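Local coordinates for GDNF family receptor alpha-3 (Homo sapiens, PDB 2GH0), which acts as a GPI-anchored cell-surface receptor for the neuronal growth factor artemin, whose binding leads to autophosphorylation and activation of the RET receptor, at residues C[10-15]-C[79-84]; C[14-19]-C[63-68]; C[97-102]-C[175-180]; C[109-114]-C[147-152]; C[120-125]-C[189-194]. All coordinates share one frame; numbering follows the deposited sequence.

Interaction 1 of 5, residues C[10-15]-C[79-84]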
# COMPACT_ATOMS: atom_id res chain seq x y z
N ASP C 10 -22.90 6.61 35.50
CA ASP C 10 -23.59 7.78 35.99
C ASP C 10 -24.13 8.60 34.82
O ASP C 10 -23.80 8.33 33.65
CB ASP C 10 -22.67 8.61 36.88
CG ASP C 10 -21.45 9.18 36.12
OD1 ASP C 10 -20.29 8.83 36.45
OD2 ASP C 10 -21.64 10.00 35.23
N LEU C 11 -24.98 9.57 35.12
CA LEU C 11 -25.67 10.27 34.04
C LEU C 11 -24.75 11.28 33.37
O LEU C 11 -24.94 11.60 32.22
CB LEU C 11 -26.94 10.98 34.54
CG LEU C 11 -28.00 9.98 35.02
CD1 LEU C 11 -29.31 10.68 35.30
CD2 LEU C 11 -28.23 8.92 33.98
N CYS C 12 -23.74 11.77 34.08
CA CYS C 12 -22.77 12.64 33.38
C CYS C 12 -22.05 11.88 32.24
O CYS C 12 -21.92 12.40 31.15
CB CYS C 12 -21.78 13.24 34.36
SG CYS C 12 -22.63 14.59 35.30
N LEU C 13 -21.66 10.64 32.50
CA LEU C 13 -21.06 9.78 31.48
C LEU C 13 -22.09 9.53 30.37
O LEU C 13 -21.77 9.66 29.20
CB LEU C 13 -20.57 8.43 32.07
CG LEU C 13 -19.98 7.43 31.06
CD1 LEU C 13 -18.92 8.06 30.12
CD2 LEU C 13 -19.39 6.21 31.75
N LYS C 14 -23.30 9.13 30.74
CA LYS C 14 -24.35 8.91 29.72
C LYS C 14 -24.59 10.13 28.82
O LYS C 14 -24.72 10.00 27.57
CB LYS C 14 -25.65 8.40 30.36
CG LYS C 14 -25.54 6.99 30.90
CD LYS C 14 -26.90 6.62 31.54
CE LYS C 14 -26.94 5.22 32.14
NZ LYS C 14 -28.38 4.66 32.13
N PHE C 15 -24.70 11.32 29.42
CA PHE C 15 -24.86 12.52 28.58
C PHE C 15 -23.68 12.90 27.68
O PHE C 15 -23.87 13.44 26.59
CB PHE C 15 -25.32 13.73 29.39
CG PHE C 15 -26.78 13.66 29.74
CD1 PHE C 15 -27.18 13.20 31.00
CD2 PHE C 15 -27.73 14.05 28.81
CE1 PHE C 15 -28.54 13.10 31.35
CE2 PHE C 15 -29.10 13.95 29.12
CZ PHE C 15 -29.51 13.47 30.40
N GLU C 79 -16.97 14.83 39.87
CA GLU C 79 -15.63 15.14 39.37
C GLU C 79 -15.66 15.19 37.84
O GLU C 79 -15.07 16.06 37.24
CB GLU C 79 -14.58 14.12 39.81
CG GLU C 79 -13.17 14.43 39.38
CD GLU C 79 -12.12 13.41 39.89
OE1 GLU C 79 -12.50 12.45 40.60
OE2 GLU C 79 -10.92 13.57 39.57
N ARG C 80 -16.33 14.24 37.21
CA ARG C 80 -16.51 14.31 35.74
C ARG C 80 -17.17 15.64 35.36
O ARG C 80 -16.65 16.37 34.52
CB ARG C 80 -17.36 13.15 35.24
CG ARG C 80 -17.80 13.37 33.82
CD ARG C 80 -18.47 12.16 33.25
NE ARG C 80 -18.20 12.35 31.86
CZ ARG C 80 -17.28 11.72 31.16
NH1 ARG C 80 -16.58 10.67 31.62
NH2 ARG C 80 -17.15 12.11 29.93
N ARG C 81 -18.28 15.96 36.02
CA ARG C 81 -19.00 17.21 35.69
C ARG C 81 -18.13 18.43 35.87
O ARG C 81 -18.11 19.32 35.01
CB ARG C 81 -20.21 17.42 36.61
CG ARG C 81 -21.08 18.58 36.22
CD ARG C 81 -22.39 18.49 37.03
NE ARG C 81 -22.08 18.60 38.46
CZ ARG C 81 -22.94 18.26 39.40
NH1 ARG C 81 -24.17 17.76 39.08
NH2 ARG C 81 -22.60 18.40 40.68
N ARG C 82 -17.37 18.48 36.98
CA ARG C 82 -16.48 19.63 37.27
C ARG C 82 -15.30 19.77 36.27
O ARG C 82 -14.72 20.87 36.07
CB ARG C 82 -15.94 19.47 38.72
CG ARG C 82 -15.33 20.69 39.32
CD ARG C 82 -14.82 20.38 40.75
NE ARG C 82 -13.79 19.38 40.83
CZ ARG C 82 -12.52 19.62 40.51
NH1 ARG C 82 -12.17 20.84 40.08
NH2 ARG C 82 -11.59 18.67 40.59
N ASN C 83 -14.90 18.66 35.67
CA ASN C 83 -13.79 18.70 34.69
C ASN C 83 -14.15 18.64 33.23
O ASN C 83 -13.24 18.63 32.37
CB ASN C 83 -12.78 17.61 35.02
CG ASN C 83 -12.04 17.93 36.32
OD1 ASN C 83 -11.14 18.76 36.31
ND2 ASN C 83 -12.49 17.38 37.45
N THR C 84 -15.45 18.63 32.98
CA THR C 84 -15.98 18.57 31.63
C THR C 84 -15.45 19.67 30.71
O THR C 84 -15.16 19.37 29.54
CB THR C 84 -17.51 18.42 31.62
OG1 THR C 84 -17.82 17.12 32.12
CG2 THR C 84 -18.10 18.57 30.22
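Asp10 OD2, which brushes Arg80 CD, accepts a hydrogen bond from Leu13 N at 2.8 Å. The bond is fairly straight at 163° and arrives on the syn side of the carboxylate, making Asp10 the N-cap of helix 11-20. That first turn presents Cys12 and Leu13 to Arg80 and Arg81 of helix 75-83. The Arg80 aliphatic chain does most of the touching. With CG anti to the backbone N (chi1 168°) and the chain extended as far as NE, it runs across to the other helix and lays its CD against Cys12 CB at 3.7 Å and Leu13 N at 3.6 Å. Farther out, Leu13 CD1 lies over one face of the guanidinium, near its rim, 3.8 Å from Arg80 NH1. The charge finds its main partner beyond this pair: Arg80 NH2 forms a salt bridge with an acidic side chain of another protein chain, in all likelihood the artemin ligand. This packing is consistent with holding the guanidinium where it meets the other protein. Arg81 uses CB alone here, meeting Cys12 SG at 3.9 Å, while its NH1 bonds to Cys68 O. Within 79-84, Thr84 OG1 donates to Arg80 O at 2.8 Å. The axes of the two short helical segments pass 9.7 Å apart at 46°. The disulfide Cys12-Cys68 binds this pair to the loop just after helix 59-66, Tyr32 of helix 23-35 bonds to Thr84 O, and Phe154 of strand 152-154 makes a cation-pi contact with Arg81.

Interaction 2 of 5, residues C[14-19]-C[63-68]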
# COMPACT_ATOMS: atom_id res chain seq x y z
N LYS C 14 -23.30 9.13 30.74
CA LYS C 14 -24.35 8.91 29.72
C LYS C 14 -24.59 10.13 28.82
O LYS C 14 -24.72 10.00 27.57
CB LYS C 14 -25.65 8.40 30.36
CG LYS C 14 -25.54 6.99 30.90
CD LYS C 14 -26.90 6.62 31.54
CE LYS C 14 -26.94 5.22 32.14
NZ LYS C 14 -28.38 4.66 32.13
N PHE C 15 -24.70 11.32 29.42
CA PHE C 15 -24.86 12.52 28.58
C PHE C 15 -23.68 12.90 27.68
O PHE C 15 -23.87 13.44 26.59
CB PHE C 15 -25.32 13.73 29.39
CG PHE C 15 -26.78 13.66 29.74
CD1 PHE C 15 -27.18 13.20 31.00
CD2 PHE C 15 -27.73 14.05 28.81
CE1 PHE C 15 -28.54 13.10 31.35
CE2 PHE C 15 -29.10 13.95 29.12
CZ PHE C 15 -29.51 13.47 30.40
N ALA C 16 -22.47 12.64 28.16
CA ALA C 16 -21.26 12.76 27.31
C ALA C 16 -21.44 11.85 26.12
O ALA C 16 -21.20 12.22 24.99
CB ALA C 16 -19.97 12.37 28.09
N MET C 17 -21.87 10.64 26.37
CA MET C 17 -22.03 9.69 25.26
C MET C 17 -23.19 10.01 24.29
O MET C 17 -23.09 9.68 23.08
CB MET C 17 -22.11 8.27 25.84
CG MET C 17 -20.77 7.86 26.51
SD MET C 17 -19.31 7.96 25.44
CE MET C 17 -18.61 9.55 25.82
N LEU C 18 -24.28 10.63 24.78
CA LEU C 18 -25.32 11.15 23.86
C LEU C 18 -24.75 12.15 22.89
O LEU C 18 -25.13 12.22 21.73
CB LEU C 18 -26.42 11.86 24.62
CG LEU C 18 -27.75 11.30 25.00
CD1 LEU C 18 -28.59 12.51 25.53
CD2 LEU C 18 -28.44 10.55 23.82
N CYS C 19 -23.82 12.96 23.35
CA CYS C 19 -23.11 13.90 22.46
C CYS C 19 -22.28 13.13 21.42
O CYS C 19 -22.29 13.44 20.21
CB CYS C 19 -22.20 14.83 23.34
SG CYS C 19 -21.16 16.08 22.42
N GLN C 63 -26.22 21.43 27.00
CA GLN C 63 -26.72 21.47 28.41
C GLN C 63 -26.75 20.11 29.05
O GLN C 63 -26.53 19.99 30.24
CB GLN C 63 -28.13 22.10 28.39
CG GLN C 63 -27.90 23.62 28.00
CD GLN C 63 -29.15 24.43 27.85
OE1 GLN C 63 -30.22 23.98 28.24
NE2 GLN C 63 -29.01 25.63 27.30
N GLY C 64 -26.98 19.07 28.27
CA GLY C 64 -26.91 17.69 28.79
C GLY C 64 -25.47 17.37 29.23
O GLY C 64 -25.25 16.74 30.28
N LEU C 65 -24.53 17.78 28.40
CA LEU C 65 -23.12 17.48 28.63
C LEU C 65 -22.67 18.11 29.98
O LEU C 65 -21.98 17.50 30.84
CB LEU C 65 -22.31 18.09 27.47
CG LEU C 65 -20.80 17.83 27.61
CD1 LEU C 65 -20.48 16.33 27.53
CD2 LEU C 65 -19.92 18.65 26.63
N LEU C 66 -23.01 19.37 30.15
CA LEU C 66 -22.48 20.11 31.31
C LEU C 66 -23.38 20.12 32.52
O LEU C 66 -22.87 19.99 33.68
CB LEU C 66 -22.18 21.52 30.83
CG LEU C 66 -21.42 22.41 31.85
CD1 LEU C 66 -20.16 21.77 32.29
CD2 LEU C 66 -21.11 23.80 31.18
N LEU C 67 -24.70 20.22 32.32
CA LEU C 67 -25.68 20.38 33.43
C LEU C 67 -26.26 19.05 33.75
O LEU C 67 -27.45 18.88 33.82
CB LEU C 67 -26.78 21.41 33.12
CG LEU C 67 -26.24 22.78 32.66
CD1 LEU C 67 -27.32 23.82 32.31
CD2 LEU C 67 -25.24 23.36 33.66
N CYS C 68 -25.36 18.11 34.02
CA CYS C 68 -25.78 16.71 34.18
C CYS C 68 -25.92 16.41 35.67
O CYS C 68 -25.14 16.98 36.54
CB CYS C 68 -24.80 15.76 33.46
SG CYS C 68 -23.06 16.02 33.93
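Ala16 and Leu65 bring helices 11-20 and 59-66 together with their CA atoms 5.2 Å apart, a close approach of two backbones. Phe15 exploits it next door: its CB lies 3.1 Å from Gly64 O, and CD2 of the ring comes to 3.7 Å from Gly64 CA. Gly64 has no beta carbon at the very spot where one would run into that ring. With CG anti to the carbonyl carbon (chi1 -76°), the Phe15 ring passes alongside Gly64, and CD1 reaches Cys68 CB at 4.3 Å. On the other flank Leu65 bends its CD1 branch onto the Ala16 backbone, 3.7 Å from Ala16 CA, and also touches Ala16 CB. With an alanine in place of Phe15, Gly64 CA and Cys68 CB would probably lose their cover, and a gap would open where His202 and Phe206 now meet the ring. Arg29 of helix 23-35 packs on both Ala16 and Leu65. The meeting is therefore one of shape, large apolar side chains packed on the small Ala16 and Gly64; the Cys12-Cys68 bridge ties the two partners covalently, while Cys19-Cys25 fastens helix 11-20 to helix 23-35.

Interaction 3 of 5, residues C[97-102]-C[175-180]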
# COMPACT_ATOMS: atom_id res chain seq x y z
N ASN C 97 -8.34 38.95 41.32
CA ASN C 97 -9.47 39.67 41.91
C ASN C 97 -10.63 39.70 40.91
O ASN C 97 -10.44 39.79 39.67
CB ASN C 97 -9.03 41.08 42.32
CG ASN C 97 -10.14 41.85 42.94
OD1 ASN C 97 -10.91 42.48 42.22
ND2 ASN C 97 -10.24 41.82 44.29
N CYS C 98 -11.85 39.53 41.39
CA CYS C 98 -12.97 39.43 40.41
C CYS C 98 -13.14 40.68 39.52
O CYS C 98 -13.53 40.52 38.35
CB CYS C 98 -14.27 39.21 41.11
SG CYS C 98 -14.36 37.57 41.92
N LEU C 99 -12.91 41.86 40.12
CA LEU C 99 -13.02 43.17 39.45
C LEU C 99 -11.94 43.39 38.39
O LEU C 99 -12.23 43.95 37.33
CB LEU C 99 -13.01 44.35 40.45
CG LEU C 99 -14.18 44.32 41.44
CD1 LEU C 99 -13.97 45.40 42.47
CD2 LEU C 99 -15.54 44.41 40.71
N GLU C 100 -10.70 42.97 38.68
CA GLU C 100 -9.67 42.80 37.60
C GLU C 100 -10.01 41.86 36.45
O GLU C 100 -9.75 42.16 35.29
CB GLU C 100 -8.37 42.33 38.26
CG GLU C 100 -7.85 43.47 39.09
CD GLU C 100 -7.95 44.78 38.29
OE1 GLU C 100 -7.42 44.70 37.10
OE2 GLU C 100 -8.51 45.84 38.84
N LEU C 101 -10.51 40.69 36.78
CA LEU C 101 -11.01 39.77 35.76
C LEU C 101 -12.10 40.38 34.83
O LEU C 101 -12.03 40.24 33.59
CB LEU C 101 -11.57 38.54 36.49
CG LEU C 101 -11.80 37.28 35.66
CD1 LEU C 101 -10.50 36.83 34.87
CD2 LEU C 101 -12.40 36.12 36.53
N ARG C 102 -13.14 41.00 35.42
CA ARG C 102 -14.15 41.71 34.61
C ARG C 102 -13.54 42.78 33.72
O ARG C 102 -14.00 43.01 32.62
CB ARG C 102 -15.18 42.39 35.51
CG ARG C 102 -16.46 42.77 34.73
CD ARG C 102 -17.57 43.38 35.62
NE ARG C 102 -17.03 44.52 36.39
CZ ARG C 102 -17.69 45.13 37.37
NH1 ARG C 102 -18.93 44.77 37.64
NH2 ARG C 102 -17.13 46.15 38.04
N GLN C 175 -14.69 46.07 48.26
CA GLN C 175 -15.16 44.76 48.67
C GLN C 175 -16.60 44.47 48.24
O GLN C 175 -16.90 43.41 47.65
CB GLN C 175 -15.01 44.62 50.19
CG GLN C 175 -15.41 43.20 50.66
CD GLN C 175 -14.34 42.15 50.35
OE1 GLN C 175 -13.15 42.48 50.28
NE2 GLN C 175 -14.74 40.90 50.23
N GLU C 176 -17.51 45.41 48.49
CA GLU C 176 -18.92 45.10 48.15
C GLU C 176 -19.16 44.98 46.63
O GLU C 176 -19.97 44.20 46.20
CB GLU C 176 -19.89 46.10 48.75
CG GLU C 176 -19.88 46.04 50.28
CD GLU C 176 -20.70 47.16 50.94
OE1 GLU C 176 -20.31 48.38 50.91
OE2 GLU C 176 -21.72 46.79 51.55
N GLU C 177 -18.52 45.85 45.85
CA GLU C 177 -18.70 45.80 44.41
C GLU C 177 -18.21 44.46 43.94
O GLU C 177 -18.80 43.85 43.06
CB GLU C 177 -17.92 46.90 43.71
CG GLU C 177 -18.44 47.07 42.29
CD GLU C 177 -17.63 48.02 41.41
OE1 GLU C 177 -16.85 48.84 41.93
OE2 GLU C 177 -17.82 47.91 40.18
N CYS C 178 -17.14 43.97 44.57
CA CYS C 178 -16.56 42.69 44.14
C CYS C 178 -17.51 41.57 44.46
O CYS C 178 -17.72 40.68 43.65
CB CYS C 178 -15.24 42.43 44.87
SG CYS C 178 -14.31 41.03 44.29
N GLU C 179 -18.09 41.60 45.66
CA GLU C 179 -18.93 40.46 46.12
C GLU C 179 -20.20 40.41 45.28
O GLU C 179 -20.77 39.38 45.02
CB GLU C 179 -19.30 40.68 47.59
CG GLU C 179 -18.17 40.37 48.60
CD GLU C 179 -18.48 40.73 50.06
OE1 GLU C 179 -19.49 41.46 50.30
OE2 GLU C 179 -17.66 40.39 50.96
N MET C 180 -20.70 41.58 44.93
CA MET C 180 -21.86 41.69 44.03
C MET C 180 -21.64 40.97 42.70
O MET C 180 -22.47 40.21 42.27
CB MET C 180 -22.13 43.17 43.80
CG MET C 180 -23.04 43.43 42.62
SD MET C 180 -24.73 42.94 42.93
CE MET C 180 -25.07 44.25 44.01
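Leu99 and Cys178 mark the crossing of helices 98-106 and 175-186 in the second GDNF/GAS1 domain of this chain, a mainly helical, disulfide-rich fold; the segment axes cross at 64°. Leu99 lies on the Cys178 turn, its CG 4.0 Å from Cys178 CA and its CD1 an equal 4.0 Å from Cys178 CB. Beside it, Cys178 SG comes to 3.7 Å from Cys98 CB. One turn on, a salt bridge closes the flank: Arg102 NH2 donates to Glu177 OE2 at 2.9 Å. The carboxylate oxygen lies in the guanidinium plane, at its edge, but the donor reaches OE2 from above the carboxylate plane, and the two planes are turned 48° apart. Arg102 achieves this by a bend at chi3 (53°), whereas Glu177 comes to meet it on an extended chain. Behind these contacts stand two disulfides, Cys98-Cys166 and Cys178-Cys168, so both cysteines at the crossing are tied to nearby positions in the loop leading up to helix 175-186. Leu181, a turn farther along, packs on both Leu99 and Arg102. Asn97 fixes the start of helix 98-106 as its N-cap: ND2 bonds to Ser171 OG, and OD1 accepts from Leu99 N at 3.0 Å, the donor standing above the amide carbonyl plane.

Interaction 4 of 5, residues C[109-114]-C[147-152]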
# COMPACT_ATOMS: atom_id res chain seq x y z
N PRO C 109 -14.39 42.95 23.00
CA PRO C 109 -15.82 43.08 22.66
C PRO C 109 -16.72 41.83 22.82
O PRO C 109 -17.87 41.97 23.29
CB PRO C 109 -15.78 43.52 21.20
CG PRO C 109 -14.45 44.33 21.11
CD PRO C 109 -13.52 43.51 21.94
N LEU C 110 -16.25 40.63 22.40
CA LEU C 110 -17.02 39.38 22.60
C LEU C 110 -17.35 39.09 24.06
O LEU C 110 -18.51 38.73 24.40
CB LEU C 110 -16.29 38.15 22.02
CG LEU C 110 -16.98 36.77 22.17
CD1 LEU C 110 -18.36 36.83 21.56
CD2 LEU C 110 -16.21 35.68 21.41
N CYS C 111 -16.34 39.11 24.91
CA CYS C 111 -16.58 38.85 26.35
C CYS C 111 -17.52 39.87 26.96
O CYS C 111 -18.44 39.50 27.65
CB CYS C 111 -15.29 38.80 27.14
SG CYS C 111 -15.58 38.33 28.88
N ARG C 112 -17.32 41.17 26.68
CA ARG C 112 -18.28 42.17 27.20
C ARG C 112 -19.75 41.82 26.84
O ARG C 112 -20.66 41.83 27.70
CB ARG C 112 -17.92 43.60 26.72
CG ARG C 112 -18.92 44.60 27.37
CD ARG C 112 -18.83 45.97 26.76
NE ARG C 112 -17.60 46.64 27.12
CZ ARG C 112 -17.39 47.36 28.24
NH1 ARG C 112 -18.30 47.47 29.21
NH2 ARG C 112 -16.20 47.94 28.39
N SER C 113 -19.97 41.51 25.56
CA SER C 113 -21.29 41.12 25.06
C SER C 113 -21.89 39.85 25.74
O SER C 113 -23.09 39.81 26.05
CB SER C 113 -21.18 40.96 23.54
OG SER C 113 -22.37 40.45 22.94
N ARG C 114 -21.06 38.83 25.98
CA ARG C 114 -21.53 37.61 26.68
C ARG C 114 -21.90 37.92 28.10
O ARG C 114 -22.88 37.34 28.64
CB ARG C 114 -20.48 36.52 26.62
CG ARG C 114 -20.15 36.18 25.09
CD ARG C 114 -21.39 35.41 24.50
NE ARG C 114 -21.21 35.13 23.06
CZ ARG C 114 -20.64 34.01 22.61
NH1 ARG C 114 -20.22 33.13 23.48
NH2 ARG C 114 -20.52 33.75 21.29
N GLY C 147 -15.33 29.72 27.95
CA GLY C 147 -14.35 30.09 26.92
C GLY C 147 -14.00 31.59 26.90
O GLY C 147 -13.10 32.01 26.13
N THR C 148 -14.69 32.41 27.68
CA THR C 148 -14.31 33.83 27.81
C THR C 148 -13.38 34.00 29.02
O THR C 148 -13.11 33.04 29.76
CB THR C 148 -15.52 34.74 28.03
OG1 THR C 148 -16.11 34.47 29.33
CG2 THR C 148 -16.57 34.61 26.90
N ALA C 149 -12.91 35.22 29.26
CA ALA C 149 -12.19 35.50 30.50
C ALA C 149 -13.09 35.24 31.72
O ALA C 149 -12.57 34.94 32.81
CB ALA C 149 -11.65 36.96 30.53
N MET C 150 -14.41 35.34 31.57
CA MET C 150 -15.30 35.13 32.69
C MET C 150 -15.88 33.74 32.70
O MET C 150 -17.09 33.62 32.89
CB MET C 150 -16.50 36.10 32.64
CG MET C 150 -16.13 37.58 32.60
SD MET C 150 -15.57 38.21 34.14
CE MET C 150 -17.01 38.76 34.98
N THR C 151 -15.06 32.70 32.58
CA THR C 151 -15.62 31.32 32.44
C THR C 151 -16.07 30.84 33.80
O THR C 151 -15.24 30.80 34.74
CB THR C 151 -14.55 30.32 31.82
OG1 THR C 151 -14.37 30.67 30.45
CG2 THR C 151 -14.99 28.84 31.92
N PRO C 152 -17.37 30.50 33.94
CA PRO C 152 -17.87 29.92 35.17
C PRO C 152 -17.72 28.39 35.24
O PRO C 152 -17.61 27.70 34.16
CB PRO C 152 -19.37 30.28 35.11
CG PRO C 152 -19.73 30.23 33.70
CD PRO C 152 -18.47 30.65 32.94
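An ST turn at Thr148, in the loop between helix 135-143 and strand 152-154, supplies the surface on which Cys111 of helix 109-121 rests. Cys111 SG, held in its disulfide with Cys105, touches Thr148 CB at 3.7 Å and Met150 CG at 3.8 Å, so the sulfur sits against the turn. Thr148 OG1 occupies the crowded position between its own N and carbonyl carbon (chi1 68°), from which it accepts from Met150 N at 2.9 Å, with a bent N-H...O angle of 132°, and bonds to Leu145 O. This rotation turns CG2 to the Arg114 chain, where Arg114 CG lies 4.3 Å away; the guanidinium goes on to bond through NH1 to Gly144 O. Thr151 OG1 ties the loop from within, donating to Thr148 O at 2.8 Å while accepting from Gly147 N, also at 2.8 Å. Gly147 has backbone angles that suit glycine. With a valine here instead of Thr148, Met150 N and Leu145 O would probably be left without the hydroxyl they share, and the turn facing the Cys111 sulfur would be freer to shift. Leu51 of helix 43-56 packs on both Thr148 and Arg114, and Leu181 and Cys105 cover Met150. Between the two segments the contact is sulfur and carbon; the polar bonds shape the loop, and Arg114 adds one from the helix to Gly144 O.

Interaction 5 of 5, residues C[120-125]-C[189-194]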
# COMPACT_ATOMS: atom_id res chain seq x y z
N THR C 120 -28.54 40.23 31.67
CA THR C 120 -29.88 40.50 31.12
C THR C 120 -30.80 39.31 31.39
O THR C 120 -31.93 39.50 31.85
CB THR C 120 -29.80 40.77 29.62
OG1 THR C 120 -29.06 41.99 29.42
CG2 THR C 120 -31.18 40.96 28.97
N HIS C 121 -30.32 38.10 31.17
CA HIS C 121 -31.23 36.95 31.25
C HIS C 121 -31.23 36.26 32.61
O HIS C 121 -32.27 35.69 33.00
CB HIS C 121 -30.95 35.97 30.14
CG HIS C 121 -31.24 36.53 28.77
ND1 HIS C 121 -30.26 37.08 27.96
CD2 HIS C 121 -32.41 36.70 28.12
CE1 HIS C 121 -30.81 37.52 26.84
NE2 HIS C 121 -32.10 37.28 26.90
N CYS C 122 -30.12 36.35 33.33
CA CYS C 122 -29.99 35.65 34.59
C CYS C 122 -30.18 36.55 35.78
O CYS C 122 -29.92 36.10 36.89
CB CYS C 122 -28.65 34.91 34.71
SG CYS C 122 -28.42 33.63 33.46
N HIS C 123 -30.70 37.77 35.57
CA HIS C 123 -30.95 38.66 36.72
C HIS C 123 -32.25 38.22 37.42
O HIS C 123 -33.27 38.12 36.74
CB HIS C 123 -31.09 40.10 36.24
CG HIS C 123 -31.44 41.08 37.31
ND1 HIS C 123 -30.58 41.41 38.34
CD2 HIS C 123 -32.56 41.82 37.52
CE1 HIS C 123 -31.17 42.27 39.15
NE2 HIS C 123 -32.36 42.55 38.67
N PRO C 124 -32.21 37.97 38.76
CA PRO C 124 -33.51 37.57 39.41
C PRO C 124 -34.47 38.75 39.51
O PRO C 124 -34.07 39.84 39.93
CB PRO C 124 -33.05 37.03 40.80
CG PRO C 124 -31.70 37.69 41.07
CD PRO C 124 -31.07 37.90 39.69
N MET C 125 -35.72 38.56 39.09
CA MET C 125 -36.74 39.59 39.14
C MET C 125 -37.42 39.65 40.49
O MET C 125 -38.15 40.55 40.77
CB MET C 125 -37.83 39.27 38.11
CG MET C 125 -37.41 39.55 36.68
SD MET C 125 -36.79 41.26 36.36
CE MET C 125 -38.35 42.14 36.53
N PRO C 189 -30.45 33.07 42.77
CA PRO C 189 -31.53 32.09 42.75
C PRO C 189 -32.11 31.80 41.37
O PRO C 189 -32.61 30.71 41.15
CB PRO C 189 -32.61 32.76 43.66
CG PRO C 189 -32.38 34.23 43.47
CD PRO C 189 -30.83 34.27 43.56
N CYS C 190 -32.02 32.76 40.46
CA CYS C 190 -32.55 32.55 39.09
C CYS C 190 -31.69 31.46 38.43
O CYS C 190 -32.19 30.47 37.85
CB CYS C 190 -32.53 33.89 38.27
SG CYS C 190 -32.33 33.58 36.43
N LEU C 191 -30.37 31.65 38.52
CA LEU C 191 -29.43 30.73 37.91
C LEU C 191 -29.50 29.36 38.58
O LEU C 191 -29.51 28.32 37.93
CB LEU C 191 -28.01 31.32 37.96
CG LEU C 191 -26.92 30.34 37.45
CD1 LEU C 191 -27.17 30.16 35.97
CD2 LEU C 191 -25.55 31.00 37.58
N THR C 192 -29.56 29.37 39.91
CA THR C 192 -29.68 28.12 40.64
C THR C 192 -30.91 27.33 40.30
O THR C 192 -30.84 26.11 40.12
CB THR C 192 -29.67 28.42 42.14
OG1 THR C 192 -28.40 29.02 42.42
CG2 THR C 192 -29.78 27.13 42.93
N GLU C 193 -32.06 28.00 40.20
CA GLU C 193 -33.28 27.32 39.88
C GLU C 193 -33.30 26.82 38.43
O GLU C 193 -33.81 25.74 38.17
CB GLU C 193 -34.48 28.21 40.17
CG GLU C 193 -34.77 28.29 41.70
CD GLU C 193 -34.62 26.87 42.42
OE1 GLU C 193 -35.34 25.88 42.06
OE2 GLU C 193 -33.70 26.72 43.26
N ALA C 194 -32.79 27.61 37.51
CA ALA C 194 -32.71 27.22 36.10
C ALA C 194 -31.85 25.97 35.94
O ALA C 194 -32.21 25.01 35.23
CB ALA C 194 -32.10 28.41 35.28
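Cys190, near the start of helix 189-205, meets the chain that leaves helix 109-121 through both atoms of its side chain. Its CB lies 3.7 Å from Cys122 O and 4.0 Å from Pro124 CA, filling the angle between those two residues. From there SG turns anti to the backbone N (chi1 151°) and runs in beside Cys122, 3.5 Å from Cys122 O and 3.6 Å from Cys122 CA, with His121 O a little farther off. The sulfur then ends in the disulfide to Cys131, in the loop before helix 135-143. Around this side chain the fit is completed by carbon. Pro124 turns its CB toward the helix, and that atom touches Pro189 CG at 3.9 Å, one carbon of each ring in contact. The same Pro124 CB also lies 4.1 Å from Cys190 CB, so the proline packs on the first two residues of the helix at once. Leu191 CD1 approaches Cys122 SG loosely, at 4.5 Å. Cys122 has its own disulfide, to Cys138 on helix 135-143, and Cys138 also packs on Cys190, so the two bridges run close to each other. Where helix 109-121 unwinds, the chain is thus held to helix 189-205 by van der Waals contact and anchored to helix 135-143 by covalent sulfur. Helices and loops cross-linked by disulfides, here Cys122-Cys138 and Cys131-Cys190, fit the cysteine-rich, mainly helical GDNF/GAS1 fold.

This fragment of the receptor carries two GDNF/GAS1 domains. From the N terminus, helix 11-20 opens two loops: interaction 2 closes the shorter at 63-68 and interaction 1 the longer at 79-84. These two touch, joined by the Cys12-Cys68 disulfide, and tie helices 11-20, 59-66 and 75-83 within the fragment's first domain. The other three contacts follow farther along the chain. Interaction 3 joins helix 98-106 to helix 175-186, enclosing interaction 4 in sequence, and Met150 packs against Arg102 where they meet. Interaction 5 starts on helix 109-121, as interaction 4 does, but ends on helix 189-205, so it crosses both and ties the start of the last helix to the end of helix 109-121.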